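Local coordinates for interpain A (Prevotella intermedia, PDB 3BB7), which probably acts as a thiol protease of the peptidase C10 family and is captured here as an engineered proenzyme that includes part of its Spi inhibitor-like pro-region, at residues Y100-P105 against Y174-A179; G190-M195 against R216-F221; E225-A230 against E235-I240; V282-N287 against G292-D297. The protein carries 1 engineered substitution. One frame throughout, in Å; residues are numbered along the deposited sequence.

Contact 1: residues Y100-P105 against Y174-A179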
loop_
_atom_site.group_PDB
_atom_site.type_symbol
_atom_site.label_atom_id
_atom_site.label_comp_id
_atom_site.label_asym_id
_atom_site.label_seq_id
_atom_site.Cartn_x
_atom_site.Cartn_y
_atom_site.Cartn_z
ATOM N N TYR A 100 -2.756 14.126 7.776
ATOM C CA TYR A 100 -2.112 12.891 8.225
ATOM C C TYR A 100 -0.776 13.144 8.882
ATOM O O TYR A 100 -0.411 12.421 9.821
ATOM C CB TYR A 100 -1.938 11.958 7.029
ATOM C CG TYR A 100 -3.241 11.806 6.238
ATOM C CD1 TYR A 100 -3.408 12.409 4.978
ATOM C CD2 TYR A 100 -4.336 11.098 6.780
ATOM C CE1 TYR A 100 -4.638 12.292 4.271
ATOM C CE2 TYR A 100 -5.530 10.968 6.068
ATOM C CZ TYR A 100 -5.679 11.584 4.839
ATOM O OH TYR A 100 -6.883 11.391 4.201
ATOM N N ASN A 101 -0.048 14.148 8.362
ATOM C CA ASN A 101 1.293 14.465 8.867
ATOM C C ASN A 101 1.324 15.626 9.857
ATOM O O ASN A 101 2.410 16.162 10.131
ATOM C CB ASN A 101 2.250 14.765 7.695
ATOM C CG ASN A 101 1.890 16.068 6.956
ATOM O OD1 ASN A 101 0.791 16.591 7.132
ATOM N ND2 ASN A 101 2.831 16.596 6.140
ATOM N N LYS A 102 0.171 16.020 10.393
ATOM C CA LYS A 102 0.051 17.218 11.268
ATOM C C LYS A 102 1.023 17.220 12.431
ATOM O O LYS A 102 1.495 18.286 12.863
ATOM C CB LYS A 102 -1.407 17.317 11.816
ATOM C CG LYS A 102 -1.759 18.493 12.720
ATOM C CD LYS A 102 -3.274 18.537 12.955
ATOM C CE LYS A 102 -3.566 19.382 14.159
ATOM N NZ LYS A 102 -5.026 19.556 14.354
ATOM N N LEU A 103 1.296 16.041 12.984
ATOM C CA LEU A 103 2.119 15.983 14.188
ATOM C C LEU A 103 3.627 15.865 13.921
ATOM O O LEU A 103 4.419 15.818 14.876
ATOM C CB LEU A 103 1.657 14.844 15.095
ATOM C CG LEU A 103 0.222 14.991 15.579
ATOM C CD1 LEU A 103 -0.216 13.793 16.403
ATOM C CD2 LEU A 103 0.020 16.280 16.390
ATOM N N LEU A 104 4.020 15.793 12.647
ATOM C CA LEU A 104 5.424 15.651 12.292
ATOM C C LEU A 104 6.106 17.014 12.163
ATOM O O LEU A 104 5.440 18.014 11.854
ATOM C CB LEU A 104 5.550 14.875 10.972
ATOM C CG LEU A 104 5.060 13.415 11.029
ATOM C CD1 LEU A 104 4.930 12.852 9.632
ATOM C CD2 LEU A 104 6.014 12.580 11.894
ATOM N N PRO A 105 7.424 17.078 12.402
ATOM C CA PRO A 105 8.166 18.342 12.272
ATOM C C PRO A 105 7.973 19.062 10.959
ATOM O O PRO A 105 7.856 18.438 9.897
ATOM C CB PRO A 105 9.629 17.903 12.437
ATOM C CG PRO A 105 9.550 16.698 13.304
ATOM C CD PRO A 105 8.265 16.000 12.955
ATOM N N TYR A 174 -13.193 18.469 7.722
ATOM C CA TYR A 174 -12.943 17.631 8.910
ATOM C C TYR A 174 -12.701 18.529 10.125
ATOM O O TYR A 174 -12.353 19.702 9.961
ATOM C CB TYR A 174 -11.728 16.728 8.688
ATOM C CG TYR A 174 -10.434 17.426 8.290
ATOM C CD1 TYR A 174 -9.593 17.965 9.255
ATOM C CD2 TYR A 174 -10.037 17.507 6.937
ATOM C CE1 TYR A 174 -8.390 18.594 8.882
ATOM C CE2 TYR A 174 -8.848 18.128 6.560
ATOM C CZ TYR A 174 -8.039 18.662 7.533
ATOM O OH TYR A 174 -6.844 19.269 7.193
ATOM N N THR A 175 -12.875 17.968 11.322
ATOM C CA THR A 175 -12.692 18.677 12.575
ATOM C C THR A 175 -11.268 18.484 13.080
ATOM O O THR A 175 -10.570 17.555 12.662
ATOM C CB THR A 175 -13.612 18.160 13.692
ATOM O OG1 THR A 175 -13.204 16.826 14.055
ATOM C CG2 THR A 175 -15.100 18.168 13.282
ATOM N N GLU A 176 -10.859 19.314 14.028
ATOM C CA GLU A 176 -9.527 19.144 14.604
ATOM C C GLU A 176 -9.393 17.803 15.302
ATOM O O GLU A 176 -8.338 17.181 15.205
ATOM C CB GLU A 176 -9.194 20.258 15.585
ATOM C CG GLU A 176 -7.739 20.205 16.038
ATOM C CD GLU A 176 -7.309 21.410 16.813
ATOM O OE1 GLU A 176 -6.593 22.256 16.221
ATOM O OE2 GLU A 176 -7.701 21.525 17.987
ATOM N N ALA A 177 -10.443 17.357 15.995
ATOM C CA ALA A 177 -10.367 16.049 16.661
ATOM C C ALA A 177 -10.212 14.904 15.646
ATOM O O ALA A 177 -9.481 13.937 15.887
ATOM C CB ALA A 177 -11.581 15.809 17.556
ATOM N N GLU A 178 -10.871 15.017 14.500
ATOM C CA GLU A 178 -10.702 14.009 13.452
ATOM C C GLU A 178 -9.275 14.048 12.867
ATOM O O GLU A 178 -8.673 13.004 12.621
ATOM C CB GLU A 178 -11.736 14.247 12.359
ATOM C CG GLU A 178 -13.131 13.835 12.792
ATOM C CD GLU A 178 -14.254 14.382 11.927
ATOM O OE1 GLU A 178 -15.361 13.816 12.017
ATOM O OE2 GLU A 178 -14.059 15.352 11.167
ATOM N N ALA A 179 -8.738 15.252 12.651
ATOM C CA ALA A 179 -7.364 15.408 12.171
ATOM C C ALA A 179 -6.391 14.828 13.176
ATOM O O ALA A 179 -5.492 14.082 12.800
ATOM C CB ALA A 179 -7.075 16.854 11.944
#
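Lys102 reaches across to the first turn of helix 176-192, where Glu176 and Ala179 meet the tip of its side chain. Its CB already heads toward that helix. CG then lies anti to the backbone N (chi1 -179°), and CD and CE prolong the same extended zigzag, which leaves NZ as the atom that makes the contact. The ammonium arrives beside the aliphatic part of Glu176, with Lys102 NZ 3.3 Å from Glu176 CG, and the two chains cross at about a right angle. The carboxylate lies slightly farther on: Lys102 NZ to Glu176 OE1 is 3.6 Å, a long salt bridge. Ala179 CB sits 4.2 Å from the same NZ, and Asn180 OD1 takes a weak hydrogen bond from it. Lys102 projects from a type I turn, Asn101 to Leu104, in the loop before helix 116-128. The helix it meets starts with a capping box: Glu178 N bonds to Thr175 OG1 at 3.0 Å, and Thr175 N to Glu178 OE2 at 2.9 Å. The long ion pair and the weak bond suggest a loosely oriented electrostatic attraction at a partly exposed edge of the peptidase domain.

Contact 2: residues G190-M195 against R216-F221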
loop_
_atom_site.group_PDB
_atom_site.type_symbol
_atom_site.label_atom_id
_atom_site.label_comp_id
_atom_site.label_asym_id
_atom_site.label_seq_id
_atom_site.Cartn_x
_atom_site.Cartn_y
_atom_site.Cartn_z
ATOM N N GLY A 190 4.469 5.251 11.848
ATOM C CA GLY A 190 5.825 5.555 11.345
ATOM C C GLY A 190 6.907 5.248 12.376
ATOM O O GLY A 190 7.920 4.584 12.069
ATOM N N VAL A 191 6.757 5.773 13.594
ATOM C CA VAL A 191 7.777 5.551 14.630
ATOM C C VAL A 191 7.952 4.040 14.884
ATOM O O VAL A 191 9.073 3.536 15.000
ATOM C CB VAL A 191 7.410 6.296 15.916
ATOM C CG1 VAL A 191 8.329 5.869 17.068
ATOM C CG2 VAL A 191 7.483 7.820 15.657
ATOM N N ALA A 192 6.842 3.307 14.961
ATOM C CA ALA A 192 6.891 1.836 15.140
ATOM C C ALA A 192 7.664 1.125 14.029
ATOM O O ALA A 192 8.284 0.080 14.277
ATOM C CB ALA A 192 5.516 1.267 15.229
ATOM N N SER A 193 7.658 1.704 12.826
ATOM C CA SER A 193 8.293 1.117 11.659
ATOM C C SER A 193 9.695 1.624 11.443
ATOM O O SER A 193 10.300 1.347 10.397
ATOM C CB SER A 193 7.444 1.396 10.426
ATOM O OG SER A 193 6.166 0.762 10.555
ATOM N N GLU A 194 10.237 2.351 12.437
ATOM C CA GLU A 194 11.589 2.958 12.316
ATOM C C GLU A 194 11.709 3.850 11.077
ATOM O O GLU A 194 12.731 3.841 10.364
ATOM C CB GLU A 194 12.677 1.892 12.319
ATOM C CG GLU A 194 14.045 2.361 12.780
ATOM C CD GLU A 194 14.081 2.814 14.235
ATOM O OE1 GLU A 194 15.061 3.514 14.596
ATOM O OE2 GLU A 194 13.152 2.473 14.997
ATOM N N MET A 195 10.674 4.651 10.837
ATOM C CA MET A 195 10.623 5.513 9.665
ATOM C C MET A 195 11.841 6.434 9.568
ATOM O O MET A 195 12.288 6.994 10.583
ATOM C CB MET A 195 9.355 6.376 9.724
ATOM C CG MET A 195 8.964 7.118 8.427
ATOM S SD MET A 195 8.622 6.026 7.015
ATOM C CE MET A 195 7.073 5.275 7.534
ATOM N N ARG A 216 4.346 -6.044 16.162
ATOM C CA ARG A 216 4.392 -6.988 17.308
ATOM C C ARG A 216 4.591 -6.246 18.615
ATOM O O ARG A 216 3.901 -6.512 19.623
ATOM C CB ARG A 216 5.513 -8.049 17.150
ATOM C CG ARG A 216 5.280 -9.028 15.987
ATOM C CD ARG A 216 6.391 -10.072 15.918
ATOM N NE ARG A 216 7.690 -9.571 15.496
ATOM C CZ ARG A 216 8.142 -9.607 14.250
ATOM N NH1 ARG A 216 7.362 -10.039 13.268
ATOM N NH2 ARG A 216 9.380 -9.187 13.974
ATOM N N THR A 217 5.612 -5.380 18.627
ATOM C CA THR A 217 6.117 -4.820 19.872
ATOM C C THR A 217 5.306 -3.673 20.430
ATOM O O THR A 217 5.034 -3.637 21.653
ATOM C CB THR A 217 7.580 -4.420 19.711
ATOM O OG1 THR A 217 8.330 -5.627 19.529
ATOM C CG2 THR A 217 8.124 -3.708 20.938
ATOM N N TYR A 218 4.972 -2.706 19.569
ATOM C CA TYR A 218 4.326 -1.475 20.015
ATOM C C TYR A 218 2.813 -1.524 19.874
ATOM O O TYR A 218 2.112 -0.805 20.573
ATOM C CB TYR A 218 4.893 -0.263 19.265
ATOM C CG TYR A 218 6.376 -0.126 19.463
ATOM C CD1 TYR A 218 7.259 -0.261 18.406
ATOM C CD2 TYR A 218 6.900 0.150 20.728
ATOM C CE1 TYR A 218 8.619 -0.162 18.579
ATOM C CE2 TYR A 218 8.269 0.310 20.918
ATOM C CZ TYR A 218 9.135 0.121 19.845
ATOM O OH TYR A 218 10.499 0.222 20.024
ATOM N N PHE A 219 2.299 -2.378 18.989
ATOM C CA PHE A 219 0.852 -2.468 18.817
ATOM C C PHE A 219 0.244 -3.771 19.314
ATOM O O PHE A 219 -0.991 -3.903 19.371
ATOM C CB PHE A 219 0.441 -2.220 17.370
ATOM C CG PHE A 219 0.638 -0.794 16.915
ATOM C CD1 PHE A 219 1.737 -0.443 16.144
ATOM C CD2 PHE A 219 -0.308 0.193 17.209
ATOM C CE1 PHE A 219 1.917 0.881 15.681
ATOM C CE2 PHE A 219 -0.157 1.511 16.742
ATOM C CZ PHE A 219 0.954 1.861 15.968
ATOM N N GLY A 220 1.100 -4.738 19.631
ATOM C CA GLY A 220 0.664 -6.007 20.202
ATOM C C GLY A 220 0.036 -7.000 19.233
ATOM O O GLY A 220 -0.700 -7.896 19.655
ATOM N N PHE A 221 0.340 -6.867 17.946
ATOM C CA PHE A 221 -0.096 -7.860 16.968
ATOM C C PHE A 221 0.838 -9.060 17.002
ATOM O O PHE A 221 1.841 -9.112 16.270
ATOM C CB PHE A 221 -0.143 -7.292 15.551
ATOM C CG PHE A 221 -1.240 -6.292 15.338
ATOM C CD1 PHE A 221 -2.565 -6.712 15.191
ATOM C CD2 PHE A 221 -0.963 -4.930 15.350
ATOM C CE1 PHE A 221 -3.609 -5.764 14.974
ATOM C CE2 PHE A 221 -1.966 -3.971 15.182
ATOM C CZ PHE A 221 -3.298 -4.382 14.970
#
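A single methyl group carries almost all of one side here: Ala192 CB meets two aromatic rings that are consecutive in sequence, Tyr218 and Phe219. The closer is Phe219, whose CE1 lies 3.6 Å from Ala192 CB. Tyr218 CD1 sits 3.9 Å from that CB and equally far from Ala192 CA, so this ring rests against the backbone as well as the methyl. Both rings meet the alanine obliquely. Tyr218 swings its CG anti to its own carbonyl carbon (chi1 -59°), which turns the ring toward Ala192, and Thr217 CG2 lies over the centre of one face. The small side chain is consistent with the close approach of the backbones, 6.4 Å between the CA atoms of Ala192 and Tyr218. This is where two helices of the C10 peptidase domain, 176-192 and 208-218, meet near their C-terminal ends. The first closes in a Schellman motif with Glu194 at positive phi: Met195 N bonds to Gly190 O at 3.0 Å and Glu194 N to Val191 O at 3.1 Å. Gly190 O also accepts from Ser193 N, the two donors coming from opposite faces of its plane. Gly220, the first residue beyond helix 208-218 to leave helical geometry, has a positive phi that glycine adopts readily. Phe156 stacks on Tyr218, meets Phe219 edge to face and touches Ala192, while Leu125 of helix 116-128 packs against Phe219.

Contact 3: residues E225-A230 against E235-I240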
loop_
_atom_site.group_PDB
_atom_site.type_symbol
_atom_site.label_atom_id
_atom_site.label_comp_id
_atom_site.label_asym_id
_atom_site.label_seq_id
_atom_site.Cartn_x
_atom_site.Cartn_y
_atom_site.Cartn_z
ATOM N N GLU A 225 4.006 -10.560 10.792
ATOM C CA GLU A 225 5.290 -11.028 10.252
ATOM C C GLU A 225 5.473 -10.537 8.826
ATOM O O GLU A 225 4.515 -10.399 8.075
ATOM C CB GLU A 225 5.378 -12.566 10.357
ATOM C CG GLU A 225 4.298 -13.244 9.550
ATOM C CD GLU A 225 4.607 -14.691 9.226
ATOM O OE1 GLU A 225 3.660 -15.422 8.888
ATOM O OE2 GLU A 225 5.784 -15.097 9.331
ATOM N N TYR A 226 6.718 -10.275 8.460
ATOM C CA TYR A 226 7.060 -9.834 7.128
ATOM C C TYR A 226 7.525 -11.050 6.323
ATOM O O TYR A 226 8.270 -11.891 6.845
ATOM C CB TYR A 226 8.187 -8.773 7.258
ATOM C CG TYR A 226 9.338 -8.824 6.264
ATOM C CD1 TYR A 226 10.597 -9.293 6.643
ATOM C CD2 TYR A 226 9.164 -8.384 4.960
ATOM C CE1 TYR A 226 11.634 -9.337 5.735
ATOM C CE2 TYR A 226 10.211 -8.395 4.040
ATOM C CZ TYR A 226 11.430 -8.885 4.432
ATOM O OH TYR A 226 12.448 -8.903 3.507
ATOM N N ILE A 227 7.076 -11.138 5.073
ATOM C CA ILE A 227 7.598 -12.153 4.132
ATOM C C ILE A 227 7.938 -11.484 2.809
ATOM O O ILE A 227 7.393 -10.417 2.495
ATOM C CB ILE A 227 6.599 -13.318 3.947
ATOM C CG1 ILE A 227 5.265 -12.857 3.329
ATOM C CG2 ILE A 227 6.409 -14.072 5.307
ATOM C CD1 ILE A 227 4.354 -14.027 2.964
ATOM N N THR A 228 8.847 -12.086 2.049
ATOM C CA THR A 228 9.254 -11.474 0.795
ATOM C C THR A 228 8.989 -12.391 -0.404
ATOM O O THR A 228 9.146 -13.613 -0.322
ATOM C CB THR A 228 10.688 -10.977 0.867
ATOM O OG1 THR A 228 10.933 -10.032 -0.202
ATOM C CG2 THR A 228 11.654 -12.112 0.768
ATOM N N ARG A 229 8.533 -11.784 -1.504
ATOM C CA ARG A 229 8.038 -12.577 -2.627
ATOM C C ARG A 229 9.093 -13.461 -3.266
ATOM O O ARG A 229 8.762 -14.526 -3.760
ATOM C CB ARG A 229 7.388 -11.681 -3.690
ATOM C CG ARG A 229 6.623 -12.517 -4.699
ATOM C CD ARG A 229 5.841 -11.638 -5.645
ATOM N NE ARG A 229 5.316 -12.457 -6.726
ATOM C CZ ARG A 229 4.287 -12.115 -7.505
ATOM N NH1 ARG A 229 3.645 -10.955 -7.335
ATOM N NH2 ARG A 229 3.887 -12.958 -8.454
ATOM N N ALA A 230 10.357 -13.036 -3.244
ATOM C CA ALA A 230 11.411 -13.811 -3.880
ATOM C C ALA A 230 11.534 -15.223 -3.309
ATOM O O ALA A 230 12.046 -16.107 -3.981
ATOM C CB ALA A 230 12.735 -13.090 -3.763
ATOM N N GLU A 235 2.456 -19.000 -7.745
ATOM C CA GLU A 235 1.272 -19.706 -7.254
ATOM C C GLU A 235 1.233 -19.709 -5.716
ATOM O O GLU A 235 0.167 -19.544 -5.094
ATOM C CB GLU A 235 1.215 -21.129 -7.826
ATOM C CG GLU A 235 1.097 -21.149 -9.364
ATOM C CD GLU A 235 2.406 -20.713 -10.138
ATOM O OE1 GLU A 235 3.552 -20.774 -9.601
ATOM O OE2 GLU A 235 2.285 -20.301 -11.328
ATOM N N GLN A 236 2.386 -19.918 -5.079
ATOM C CA GLN A 236 2.416 -19.937 -3.618
ATOM C C GLN A 236 2.078 -18.563 -3.057
ATOM O O GLN A 236 1.330 -18.449 -2.073
ATOM C CB GLN A 236 3.803 -20.349 -3.148
ATOM C CG GLN A 236 4.085 -21.814 -3.402
ATOM C CD GLN A 236 5.560 -22.170 -3.298
ATOM O OE1 GLN A 236 6.429 -21.302 -3.148
ATOM N NE2 GLN A 236 5.857 -23.455 -3.436
ATOM N N TRP A 237 2.654 -17.514 -3.655
ATOM C CA TRP A 237 2.406 -16.149 -3.199
ATOM C C TRP A 237 0.920 -15.757 -3.374
ATOM O O TRP A 237 0.303 -15.219 -2.441
ATOM C CB TRP A 237 3.287 -15.213 -4.027
ATOM C CG TRP A 237 3.333 -13.803 -3.578
ATOM C CD1 TRP A 237 2.770 -12.723 -4.211
ATOM C CD2 TRP A 237 3.991 -13.289 -2.412
ATOM N NE1 TRP A 237 3.052 -11.567 -3.525
ATOM C CE2 TRP A 237 3.816 -11.882 -2.423
ATOM C CE3 TRP A 237 4.749 -13.873 -1.392
ATOM C CZ2 TRP A 237 4.356 -11.051 -1.433
ATOM C CZ3 TRP A 237 5.284 -13.047 -0.413
ATOM C CH2 TRP A 237 5.080 -11.653 -0.443
ATOM N N MET A 238 0.324 -16.076 -4.528
ATOM C CA MET A 238 -1.057 -15.685 -4.731
ATOM C C MET A 238 -1.957 -16.492 -3.813
ATOM O O MET A 238 -2.942 -15.975 -3.328
ATOM C CB MET A 238 -1.484 -15.857 -6.183
ATOM C CG MET A 238 -0.816 -14.890 -7.133
ATOM S SD MET A 238 -0.805 -13.172 -6.609
ATOM C CE MET A 238 -2.549 -12.768 -6.436
ATOM N N ASP A 239 -1.606 -17.734 -3.492
ATOM C CA ASP A 239 -2.437 -18.476 -2.520
ATOM C C ASP A 239 -2.434 -17.827 -1.121
ATOM O O ASP A 239 -3.465 -17.851 -0.430
ATOM C CB ASP A 239 -2.008 -19.944 -2.472
ATOM C CG ASP A 239 -2.590 -20.757 -3.644
ATOM O OD1 ASP A 239 -2.180 -21.929 -3.808
ATOM O OD2 ASP A 239 -3.457 -20.231 -4.413
ATOM N N ILE A 240 -1.310 -17.238 -0.722
ATOM C CA ILE A 240 -1.284 -16.497 0.535
ATOM C C ILE A 240 -2.239 -15.310 0.442
ATOM O O ILE A 240 -3.034 -15.067 1.358
ATOM C CB ILE A 240 0.146 -16.012 0.893
ATOM C CG1 ILE A 240 1.026 -17.227 1.190
ATOM C CG2 ILE A 240 0.098 -15.062 2.076
ATOM C CD1 ILE A 240 2.495 -16.887 1.294
#
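A buried packing, built on a CH-pi contact between Arg229 and Trp237, joins strand 225-228 and the 3-10 turn that follows it to helix 234-246. Arg229 CG stands 3.5 Å from the centroid of the five-membered ring of Trp237, only 9° off the ring normal. With CG anti to the backbone N (chi1 -168°) and the chain extended to NE, the arginine runs over one indole face: CB lies over the CE2-CZ2 side, and Arg229 CD is 3.5 Å from Trp237 NE1. The guanidinium continues past the ring with its plane tilted 23° from it, one face over CD1. Ile227 meets the CZ3 end of the indole obliquely, its CD1 3.6 Å from Trp237 CZ3 and tip to tip with Ile240 CD1 at 3.8 Å. Arg229 NH1 bonds to Ile296 O and Gln311 OE1, and NH2 to Asp297 O and, as a salt bridge, to Asp234; Trp237 NE1 bonds to Tyr253 OH. The arginine bonds probably fix the guanidinium in rotation. The axes of strand 225-228 and helix segment 235-240 approach to 11.5 Å. Strand 225-228 is an outermost strand of the large antiparallel sheet, paired with strand 312-315, whose Met313 touches both Ile227 and Trp237.

Contact 4: residues V282-N287 against G292-D297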
loop_
_atom_site.group_PDB
_atom_site.type_symbol
_atom_site.label_atom_id
_atom_site.label_comp_id
_atom_site.label_asym_id
_atom_site.label_seq_id
_atom_site.Cartn_x
_atom_site.Cartn_y
_atom_site.Cartn_z
ATOM N N VAL A 282 -6.545 -2.623 -4.636
ATOM C CA VAL A 282 -5.402 -1.884 -4.101
ATOM C C VAL A 282 -5.827 -0.492 -3.623
ATOM O O VAL A 282 -6.528 0.247 -4.342
ATOM C CB VAL A 282 -4.312 -1.710 -5.154
ATOM C CG1 VAL A 282 -3.123 -0.911 -4.608
ATOM C CG2 VAL A 282 -3.821 -3.068 -5.695
ATOM N N ASN A 283 -5.397 -0.181 -2.399
ATOM C CA ASN A 283 -5.490 1.162 -1.848
ATOM C C ASN A 283 -4.078 1.704 -1.767
ATOM O O ASN A 283 -3.306 1.267 -0.942
ATOM C CB ASN A 283 -6.171 1.117 -0.483
ATOM C CG ASN A 283 -6.453 2.508 0.068
ATOM O OD1 ASN A 283 -5.576 3.369 0.057
ATOM N ND2 ASN A 283 -7.701 2.739 0.509
ATOM N N TRP A 284 -3.729 2.615 -2.666
ATOM C CA TRP A 284 -2.345 3.078 -2.789
ATOM C C TRP A 284 -1.926 4.027 -1.674
ATOM O O TRP A 284 -0.741 4.347 -1.583
ATOM C CB TRP A 284 -2.120 3.826 -4.111
ATOM C CG TRP A 284 -2.462 3.031 -5.346
ATOM C CD1 TRP A 284 -3.580 3.176 -6.129
ATOM C CD2 TRP A 284 -1.675 1.990 -5.948
ATOM N NE1 TRP A 284 -3.532 2.292 -7.190
ATOM C CE2 TRP A 284 -2.392 1.536 -7.087
ATOM C CE3 TRP A 284 -0.456 1.360 -5.609
ATOM C CZ2 TRP A 284 -1.930 0.516 -7.905
ATOM C CZ3 TRP A 284 0.001 0.308 -6.455
ATOM C CH2 TRP A 284 -0.744 -0.085 -7.576
ATOM N N GLY A 285 -2.870 4.508 -0.878
ATOM C CA GLY A 285 -2.562 5.445 0.210
ATOM C C GLY A 285 -2.152 6.806 -0.341
ATOM O O GLY A 285 -1.314 7.480 0.232
ATOM N N TRP A 286 -2.772 7.215 -1.451
ATOM C CA TRP A 286 -2.482 8.514 -2.048
ATOM C C TRP A 286 -3.781 9.252 -2.265
ATOM O O TRP A 286 -4.115 9.650 -3.381
ATOM C CB TRP A 286 -1.641 8.407 -3.317
ATOM C CG TRP A 286 -0.897 9.692 -3.605
ATOM C CD1 TRP A 286 -1.255 10.666 -4.499
ATOM C CD2 TRP A 286 0.324 10.151 -2.974
ATOM N NE1 TRP A 286 -0.343 11.681 -4.470
ATOM C CE2 TRP A 286 0.629 11.404 -3.534
ATOM C CE3 TRP A 286 1.169 9.626 -1.978
ATOM C CZ2 TRP A 286 1.777 12.135 -3.164
ATOM C CZ3 TRP A 286 2.322 10.350 -1.607
ATOM C CH2 TRP A 286 2.607 11.590 -2.202
ATOM N N ASN A 287 -4.535 9.399 -1.174
ATOM C CA ASN A 287 -5.788 10.169 -1.150
ATOM C C ASN A 287 -6.846 9.606 -2.076
ATOM O O ASN A 287 -7.718 10.360 -2.570
ATOM C CB ASN A 287 -5.510 11.656 -1.459
ATOM C CG ASN A 287 -4.331 12.154 -0.673
ATOM O OD1 ASN A 287 -4.388 12.193 0.552
ATOM N ND2 ASN A 287 -3.217 12.405 -1.356
ATOM N N GLY A 292 -8.064 0.911 -7.204
ATOM C CA GLY A 292 -8.794 0.033 -8.132
ATOM C C GLY A 292 -8.264 -1.376 -8.065
ATOM O O GLY A 292 -7.600 -1.741 -7.088
ATOM N N TYR A 293 -8.542 -2.172 -9.101
ATOM C CA TYR A 293 -8.086 -3.568 -9.160
ATOM C C TYR A 293 -6.943 -3.685 -10.142
ATOM O O TYR A 293 -7.016 -3.197 -11.277
ATOM C CB TYR A 293 -9.238 -4.456 -9.585
ATOM C CG TYR A 293 -10.230 -4.768 -8.475
ATOM C CD1 TYR A 293 -10.258 -6.027 -7.876
ATOM C CD2 TYR A 293 -11.100 -3.800 -8.004
ATOM C CE1 TYR A 293 -11.195 -6.319 -6.878
ATOM C CE2 TYR A 293 -12.044 -4.084 -7.003
ATOM C CZ TYR A 293 -12.054 -5.337 -6.426
ATOM O OH TYR A 293 -13.000 -5.612 -5.455
ATOM N N TYR A 294 -5.885 -4.349 -9.707
ATOM C CA TYR A 294 -4.635 -4.417 -10.464
ATOM C C TYR A 294 -4.033 -5.804 -10.453
ATOM O O TYR A 294 -4.161 -6.532 -9.476
ATOM C CB TYR A 294 -3.630 -3.419 -9.846
ATOM C CG TYR A 294 -4.082 -1.979 -10.060
ATOM C CD1 TYR A 294 -3.745 -1.305 -11.237
ATOM C CD2 TYR A 294 -4.862 -1.302 -9.113
ATOM C CE1 TYR A 294 -4.187 -0.018 -11.492
ATOM C CE2 TYR A 294 -5.300 0.038 -9.356
ATOM C CZ TYR A 294 -4.928 0.662 -10.551
ATOM O OH TYR A 294 -5.356 1.936 -10.862
ATOM N N LYS A 295 -3.350 -6.164 -11.519
ATOM C CA LYS A 295 -2.636 -7.444 -11.538
ATOM C C LYS A 295 -1.349 -7.404 -10.729
ATOM O O LYS A 295 -0.510 -6.504 -10.880
ATOM C CB LYS A 295 -2.322 -7.829 -12.985
ATOM C CG LYS A 295 -3.569 -8.320 -13.736
ATOM C CD LYS A 295 -3.220 -8.976 -15.033
ATOM C CE LYS A 295 -4.399 -9.782 -15.561
ATOM N NZ LYS A 295 -4.438 -11.183 -15.049
ATOM N N ILE A 296 -1.182 -8.405 -9.879
ATOM C CA ILE A 296 0.116 -8.663 -9.252
ATOM C C ILE A 296 0.616 -10.095 -9.525
ATOM O O ILE A 296 1.807 -10.377 -9.340
ATOM C CB ILE A 296 0.182 -8.377 -7.735
ATOM C CG1 ILE A 296 -0.729 -9.339 -6.974
ATOM C CG2 ILE A 296 -0.115 -6.874 -7.455
ATOM C CD1 ILE A 296 -0.455 -9.395 -5.458
ATOM N N ASP A 297 -0.261 -10.992 -9.963
ATOM C CA ASP A 297 0.200 -12.365 -10.198
ATOM C C ASP A 297 1.389 -12.432 -11.151
ATOM O O ASP A 297 2.355 -13.165 -10.918
ATOM C CB ASP A 297 -0.942 -13.281 -10.678
ATOM C CG ASP A 297 -1.729 -12.726 -11.864
ATOM O OD1 ASP A 297 -1.450 -11.618 -12.386
ATOM O OD2 ASP A 297 -2.669 -13.436 -12.303
#
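Val282 and Gly292 are joined through their backbones as an antiparallel hydrogen-bonded pair. Val282 N gives the stronger bond, 2.8 Å to Gly292 O at an N-H...O angle of 163°; the return bond from Gly292 N to Val282 O, 3.3 Å, is weak. Just beyond the pair, Asn283 OD1 accepts from Gly285 N at 3.1 Å, an Asx turn at the strand end. The aromatic interaction is edge-to-face: the edge of Trp284 points at one face of Tyr294, with the centroids of the tryptophan six-membered ring and the tyrosine ring 5.1 Å apart and the planes at 66°. Trp284 CZ2 stands 3.7 Å from Tyr294 CD2. Apolar packing adds both methyls of Val282: CG1 lies over the centre of the indole, while CG2 is 4.0 Å from Tyr294 CD2. Trp284 NE1 and Tyr294 OH share one acceptor, Val290 O, which ties both rings to the loop between the strands. Helix 49-68 packs against both rings. The whole is a beta hairpin of strands 280-283 and 292-294 beside the predicted catalytic pair, the Trp284 side chain about 7 Å from that of His267 and about 8 Å from that of Ala116, the engineered nucleophile position.

Overall arrangement
Contacts 1 and 2 share helix 176-192, the first at its start and the second at its end, with centres about 20 Å apart. Contacts 3 and 4 reach the same large sheet, with about 17 Å between centres; besides the arginine bonds, Met238 SD of contact 3 packs on Ile296 and Asp297 of contact 4. Contact 2 touches contact 3 through Arg216 and Glu225, while contact 1 meets contact 4 where Tyr100 packs on Asn287. Contacts 1 and 3 lie on opposite sides of the chain's centre, their own centres about 34 Å apart. The predicted active site falls nearest contact 4; in contact 3 the Thr228 side chain is about 10 Å from that of His267, whereas contacts 1 and 2 lie away from it.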